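Local coordinates for RNA-binding protein HI_1333 (Haemophilus influenzae, PDB 1JO0) that probably binds RNA, as a small bacterial protein of the CRS1/YhbY family built on a CRM domain, at residues Lys48-Gly53 with Gly79-Leu84; Gly13-Leu18 with His44-Val49. One frame throughout, in Å; residues are numbered along the deposited sequence.

Interactions 1 and 2 share strand 46-51, and Lys48 works in both: its aliphatic chain packs on strand 81-85 in interaction 1, while its ammonium end reaches the turn after helix 5-15 in interaction 2. Their centres lie about 11 Å apart. The two also join directly, since Leu84 N is 2.9 Å from Ile47 O, a backbone hydrogen bond that continues the ladder, and Val83 CG1 packs on Ala15 CB at 3.7 Å. Glycerol, probably from the crystallisation liquor, is hydrogen-bonded by Lys48 NZ and by Lys50 NZ, which leaves open whether these lysines line a binding surface.

Interaction 1. Residues Lys48-Gly53 with Gly79-Leu84; sequences KVKVAG and GHILVL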
loop_
_atom_site.group_PDB
_atom_site.type_symbol
_atom_site.label_atom_id
_atom_site.label_comp_id
_atom_site.label_asym_id
_atom_site.label_seq_id
_atom_site.Cartn_x
_atom_site.Cartn_y
_atom_site.Cartn_z
ATOM N N LYS A 48 -2.680 3.014 -3.063
ATOM C CA LYS A 48 -3.866 2.509 -2.360
ATOM C C LYS A 48 -4.303 1.193 -2.987
ATOM O O LYS A 48 -4.442 1.082 -4.178
ATOM C CB LYS A 48 -4.991 3.492 -2.508
ATOM C CG LYS A 48 -5.063 4.581 -1.503
ATOM C CD LYS A 48 -6.402 5.344 -1.692
ATOM C CE LYS A 48 -6.439 6.427 -0.699
ATOM N NZ LYS A 48 -7.533 7.355 -1.019
ATOM N N VAL A 49 -4.518 0.203 -2.118
ATOM C CA VAL A 49 -4.943 -1.132 -2.511
ATOM C C VAL A 49 -6.303 -1.346 -1.849
ATOM O O VAL A 49 -6.464 -1.172 -0.633
ATOM C CB VAL A 49 -3.958 -2.226 -2.038
ATOM C CG1 VAL A 49 -4.458 -3.614 -2.395
ATOM C CG2 VAL A 49 -2.582 -1.967 -2.616
ATOM N N LYS A 50 -7.306 -1.678 -2.638
ATOM C CA LYS A 50 -8.646 -1.914 -2.139
ATOM C C LYS A 50 -8.793 -3.382 -1.769
ATOM O O LYS A 50 -8.473 -4.261 -2.573
ATOM C CB LYS A 50 -9.727 -1.506 -3.151
ATOM C CG LYS A 50 -11.135 -1.448 -2.582
ATOM C CD LYS A 50 -12.089 -0.789 -3.586
ATOM C CE LYS A 50 -13.543 -0.998 -3.227
ATOM N NZ LYS A 50 -14.238 0.224 -2.764
ATOM N N VAL A 51 -9.275 -3.631 -0.550
ATOM C CA VAL A 51 -9.452 -4.953 -0.007
ATOM C C VAL A 51 -10.883 -5.077 0.528
ATOM O O VAL A 51 -11.157 -5.174 1.710
ATOM C CB VAL A 51 -8.414 -5.302 1.073
ATOM C CG1 VAL A 51 -8.467 -6.784 1.407
ATOM C CG2 VAL A 51 -7.028 -4.880 0.601
ATOM N N ALA A 52 -11.862 -4.966 -0.366
ATOM C CA ALA A 52 -13.236 -4.989 0.109
ATOM C C ALA A 52 -13.680 -6.404 0.481
ATOM O O ALA A 52 -13.204 -7.449 0.065
ATOM C CB ALA A 52 -14.183 -4.430 -0.953
ATOM N N GLY A 53 -14.700 -6.364 1.310
ATOM C CA GLY A 53 -15.344 -7.571 1.732
ATOM C C GLY A 53 -14.426 -8.434 2.592
ATOM O O GLY A 53 -14.606 -9.661 2.625
ATOM N N GLY A 79 -10.889 0.946 6.929
ATOM C CA GLY A 79 -11.940 0.281 6.191
ATOM C C GLY A 79 -11.284 -0.694 5.236
ATOM O O GLY A 79 -10.484 -1.533 5.614
ATOM N N HIS A 80 -11.662 -0.531 3.968
ATOM C CA HIS A 80 -11.288 -1.492 2.973
ATOM C C HIS A 80 -10.082 -1.036 2.167
ATOM O O HIS A 80 -9.757 -1.694 1.169
ATOM C CB HIS A 80 -12.496 -1.783 2.058
ATOM C CG HIS A 80 -13.000 -0.596 1.310
ATOM N ND1 HIS A 80 -13.250 0.625 1.904
ATOM C CD2 HIS A 80 -13.303 -0.424 0.009
ATOM C CE1 HIS A 80 -13.692 1.492 1.002
ATOM N NE2 HIS A 80 -13.731 0.874 -0.167
ATOM N N ILE A 81 -9.390 0.006 2.592
ATOM C CA ILE A 81 -8.285 0.564 1.831
ATOM C C ILE A 81 -7.005 0.403 2.644
ATOM O O ILE A 81 -6.923 0.739 3.839
ATOM C CB ILE A 81 -8.473 2.065 1.538
ATOM C CG1 ILE A 81 -9.728 2.347 0.718
ATOM C CG2 ILE A 81 -7.249 2.704 0.910
ATOM C CD1 ILE A 81 -9.627 1.828 -0.694
ATOM N N LEU A 82 -6.004 -0.104 1.981
ATOM C CA LEU A 82 -4.643 -0.156 2.480
ATOM C C LEU A 82 -3.780 0.861 1.745
ATOM O O LEU A 82 -3.669 0.772 0.531
ATOM C CB LEU A 82 -4.000 -1.508 2.212
ATOM C CG LEU A 82 -4.726 -2.786 2.647
ATOM C CD1 LEU A 82 -3.846 -3.983 2.325
ATOM C CD2 LEU A 82 -5.107 -2.691 4.104
ATOM N N VAL A 83 -3.140 1.758 2.467
ATOM C CA VAL A 83 -2.236 2.722 1.866
ATOM C C VAL A 83 -0.807 2.262 2.172
ATOM O O VAL A 83 -0.479 2.006 3.352
ATOM C CB VAL A 83 -2.472 4.124 2.432
ATOM C CG1 VAL A 83 -1.539 5.102 1.713
ATOM C CG2 VAL A 83 -3.943 4.577 2.309
ATOM N N LEU A 84 0.004 2.122 1.146
ATOM C CA LEU A 84 1.340 1.544 1.239
ATOM C C LEU A 84 2.365 2.466 0.576
ATOM O O LEU A 84 1.996 3.178 -0.375
ATOM C CB LEU A 84 1.398 0.190 0.581
ATOM C CG LEU A 84 0.469 -0.893 1.090
ATOM C CD1 LEU A 84 0.316 -2.003 0.071
ATOM C CD2 LEU A 84 1.023 -1.432 2.378
#
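The antiparallel pairing of strands 46-51 and 81-85 forms the middle of the four-stranded mixed sheet in this alpha/beta CRM domain. Val49 and Leu82 make the hydrogen-bonded pair: Val49 N donates a hydrogen bond to Leu82 O at 2.8 Å, and Leu82 N returns a nearly straight bond (178°) to Val49 O at 2.9 Å. Beyond them Val51 N reaches His80 O at 2.6 Å, closing the ladder where the turn leads into strand 81-85. Lys48 with Val83 and Lys50 with Ile81 are the flanking non-hydrogen-bonded pairs.

On the face carrying the lysines, Lys48 is useful for its long methylene chain. Its CG stands anti to the carbonyl carbon (chi1 -87°) and the rest runs extended, so that CG and CD pass Ile81 CG2, each at 3.8 Å; the ammonium end goes on to Leu18 O. Lys50 leaves on the same face and turns at its last torsion, which puts NZ at the edge of the His80 ring, only 4° out of the ring plane and 2.7 Å from NE2. That bond belongs to one of two lysine conformers and its permanence is doubtful. The His80 ring also has Ile81 CG1 over one face, toward the rim.

Branched apolar residues fill the other face, where an uncharged surface suits burial under helix 56-70: Val51 touches Ile62 there, and Leu82 touches Ile63 and Ile66. Val51 CG2 crosses against Leu82 CG at 3.7 Å, in one of the two conformers of each residue. Two residues on, Leu84 slants back toward the neighbouring strand, and its CD1 meets Val49 CG2 at 4.0 Å.

Interaction 2. Residues Gly13-Leu18 with His44-Val49; sequences GLAHHL and HELIKV
Peptide carbonyls, not rings, are the flat groups that carry the contact of Lys48 with Ala15 and Leu18. Lys48 NZ meets Leu18 O at 2.8 Å, approaching tilted 23° from the carbonyl plane, and makes a weak hydrogen bond to Ala15 O at 2.9 Å. The His16 ring stays at the margin, with His17 CE1 at its edge and in its plane.

The two acceptors belong to the end residues of a type I beta turn, Ala15 to Leu18, with which the chain leaves helix 5-15. Ala15 O already accepts a hydrogen bond from Leu18 N at 3.0 Å, so it serves the turn and the lysine together. A lysine suits this place because its reach lets a strand residue deliver a donor to two carbonyls: the loop carbonyl Leu18 O, and Ala15 O near the end of helix 5-15, whose partial negative charge the ammonium group would probably ease.

Beside this polar tie, Leu46 makes the apolar half. With CG anti to the backbone N (chi1 180°), its side chain points at the helix end and the turn, and chi2 (62°) then presents the CD2 methyl, to which Leu18 CD1 is 3.8 Å away, Leu14 CG 3.9 Å and Ala15 CB 4.1 Å. One methyl thus touches three residues; the short side chain of Ala15 lets the helix end come close.

The same cluster continues on strand 81-85, whose Val83 touches Leu46, and on Ile93, which meets Leu14 and Leu46. The C-terminal end of helix 5-15 thus packs on one face of the sheet, while Ile47 turns the other way and packs against helix 31-44.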
loop_
_atom_site.group_PDB
_atom_site.type_symbol
_atom_site.label_atom_id
_atom_site.label_comp_id
_atom_site.label_asym_id
_atom_site.label_seq_id
_atom_site.Cartn_x
_atom_site.Cartn_y
_atom_site.Cartn_z
ATOM N N GLY A 13 -1.770 12.134 4.203
ATOM C CA GLY A 13 -2.456 13.303 3.674
ATOM C C GLY A 13 -2.486 13.339 2.159
ATOM O O GLY A 13 -3.479 13.731 1.525
ATOM N N LEU A 14 -1.381 12.944 1.532
ATOM C CA LEU A 14 -1.305 12.899 0.080
ATOM C C LEU A 14 -2.216 11.831 -0.497
ATOM O O LEU A 14 -2.876 12.080 -1.506
ATOM C CB LEU A 14 0.153 12.683 -0.310
ATOM C CG LEU A 14 0.468 12.657 -1.788
ATOM C CD1 LEU A 14 -0.017 13.949 -2.412
ATOM C CD2 LEU A 14 1.972 12.492 -2.007
ATOM N N ALA A 15 -2.297 10.682 0.157
ATOM C CA ALA A 15 -3.098 9.567 -0.334
ATOM C C ALA A 15 -4.587 9.883 -0.337
ATOM O O ALA A 15 -5.349 9.246 -1.058
ATOM C CB ALA A 15 -2.844 8.284 0.456
ATOM N N HIS A 16 -5.020 10.868 0.465
ATOM C CA HIS A 16 -6.429 11.295 0.377
ATOM C C HIS A 16 -6.832 11.675 -1.020
ATOM O O HIS A 16 -8.008 11.572 -1.391
ATOM C CB HIS A 16 -6.539 12.474 1.369
ATOM C CG HIS A 16 -7.842 13.144 1.468
ATOM N ND1 HIS A 16 -8.858 12.562 2.192
ATOM C CD2 HIS A 16 -8.308 14.321 0.983
ATOM C CE1 HIS A 16 -9.906 13.355 2.135
ATOM N NE2 HIS A 16 -9.599 14.426 1.406
ATOM N N HIS A 17 -5.874 12.140 -1.840
ATOM C CA HIS A 17 -6.201 12.587 -3.198
ATOM C C HIS A 17 -6.036 11.503 -4.258
ATOM O O HIS A 17 -6.169 11.820 -5.437
ATOM C CB HIS A 17 -5.268 13.741 -3.537
ATOM C CG HIS A 17 -5.380 14.839 -2.523
ATOM N ND1 HIS A 17 -6.515 15.582 -2.383
ATOM C CD2 HIS A 17 -4.492 15.277 -1.597
ATOM C CE1 HIS A 17 -6.311 16.464 -1.394
ATOM N NE2 HIS A 17 -5.094 16.311 -0.900
ATOM N N LEU A 18 -5.758 10.271 -3.826
ATOM C CA LEU A 18 -5.489 9.156 -4.725
ATOM C C LEU A 18 -6.639 8.176 -4.725
ATOM O O LEU A 18 -7.335 7.972 -3.728
ATOM C CB LEU A 18 -4.179 8.425 -4.364
ATOM C CG LEU A 18 -2.938 9.347 -4.350
ATOM C CD1 LEU A 18 -1.743 8.536 -3.921
ATOM C CD2 LEU A 18 -2.791 10.031 -5.696
ATOM N N HIS A 44 4.578 4.264 -8.725
ATOM C CA HIS A 44 3.932 5.333 -7.982
ATOM C C HIS A 44 4.529 5.623 -6.602
ATOM O O HIS A 44 4.281 6.736 -6.107
ATOM C CB HIS A 44 2.443 5.007 -7.758
ATOM C CG HIS A 44 1.736 4.860 -9.063
ATOM N ND1 HIS A 44 1.512 5.934 -9.887
ATOM C CD2 HIS A 44 1.190 3.775 -9.651
ATOM C CE1 HIS A 44 0.844 5.524 -10.969
ATOM N NE2 HIS A 44 0.635 4.218 -10.839
ATOM N N GLU A 45 5.206 4.670 -6.004
ATOM C CA GLU A 45 5.789 4.727 -4.648
ATOM C C GLU A 45 4.691 4.673 -3.589
ATOM O O GLU A 45 4.732 3.780 -2.719
ATOM C CB GLU A 45 6.668 5.979 -4.446
ATOM C CG GLU A 45 7.895 5.990 -5.325
ATOM C CD GLU A 45 8.722 7.237 -5.014
ATOM O OE1 GLU A 45 8.188 8.347 -5.154
ATOM O OE2 GLU A 45 9.900 7.116 -4.606
ATOM N N LEU A 46 3.741 5.579 -3.611
ATOM C CA LEU A 46 2.580 5.668 -2.710
ATOM C C LEU A 46 1.371 5.113 -3.421
ATOM O O LEU A 46 1.030 5.616 -4.491
ATOM C CB LEU A 46 2.298 7.099 -2.315
ATOM C CG LEU A 46 1.108 7.344 -1.380
ATOM C CD1 LEU A 46 1.309 6.655 -0.037
ATOM C CD2 LEU A 46 0.893 8.824 -1.216
ATOM N N ILE A 47 0.757 4.083 -2.850
ATOM C CA ILE A 47 -0.374 3.417 -3.493
ATOM C C ILE A 47 -1.501 3.140 -2.488
ATOM O O ILE A 47 -1.256 2.967 -1.284
ATOM C CB ILE A 47 0.038 2.096 -4.198
ATOM C CG1 ILE A 47 0.433 0.996 -3.211
ATOM C CG2 ILE A 47 1.132 2.383 -5.234
ATOM C CD1 ILE A 47 0.611 -0.343 -3.898
ATOM N N LYS A 48 -2.680 3.014 -3.063
ATOM C CA LYS A 48 -3.866 2.509 -2.360
ATOM C C LYS A 48 -4.303 1.193 -2.987
ATOM O O LYS A 48 -4.442 1.082 -4.178
ATOM C CB LYS A 48 -4.991 3.492 -2.508
ATOM C CG LYS A 48 -5.063 4.581 -1.503
ATOM C CD LYS A 48 -6.402 5.344 -1.692
ATOM C CE LYS A 48 -6.439 6.427 -0.699
ATOM N NZ LYS A 48 -7.533 7.355 -1.019
ATOM N N VAL A 49 -4.518 0.203 -2.118
ATOM C CA VAL A 49 -4.943 -1.132 -2.511
ATOM C C VAL A 49 -6.303 -1.346 -1.849
ATOM O O VAL A 49 -6.464 -1.172 -0.633
ATOM C CB VAL A 49 -3.958 -2.226 -2.038
ATOM C CG1 VAL A 49 -4.458 -3.614 -2.395
ATOM C CG2 VAL A 49 -2.582 -1.967 -2.616
#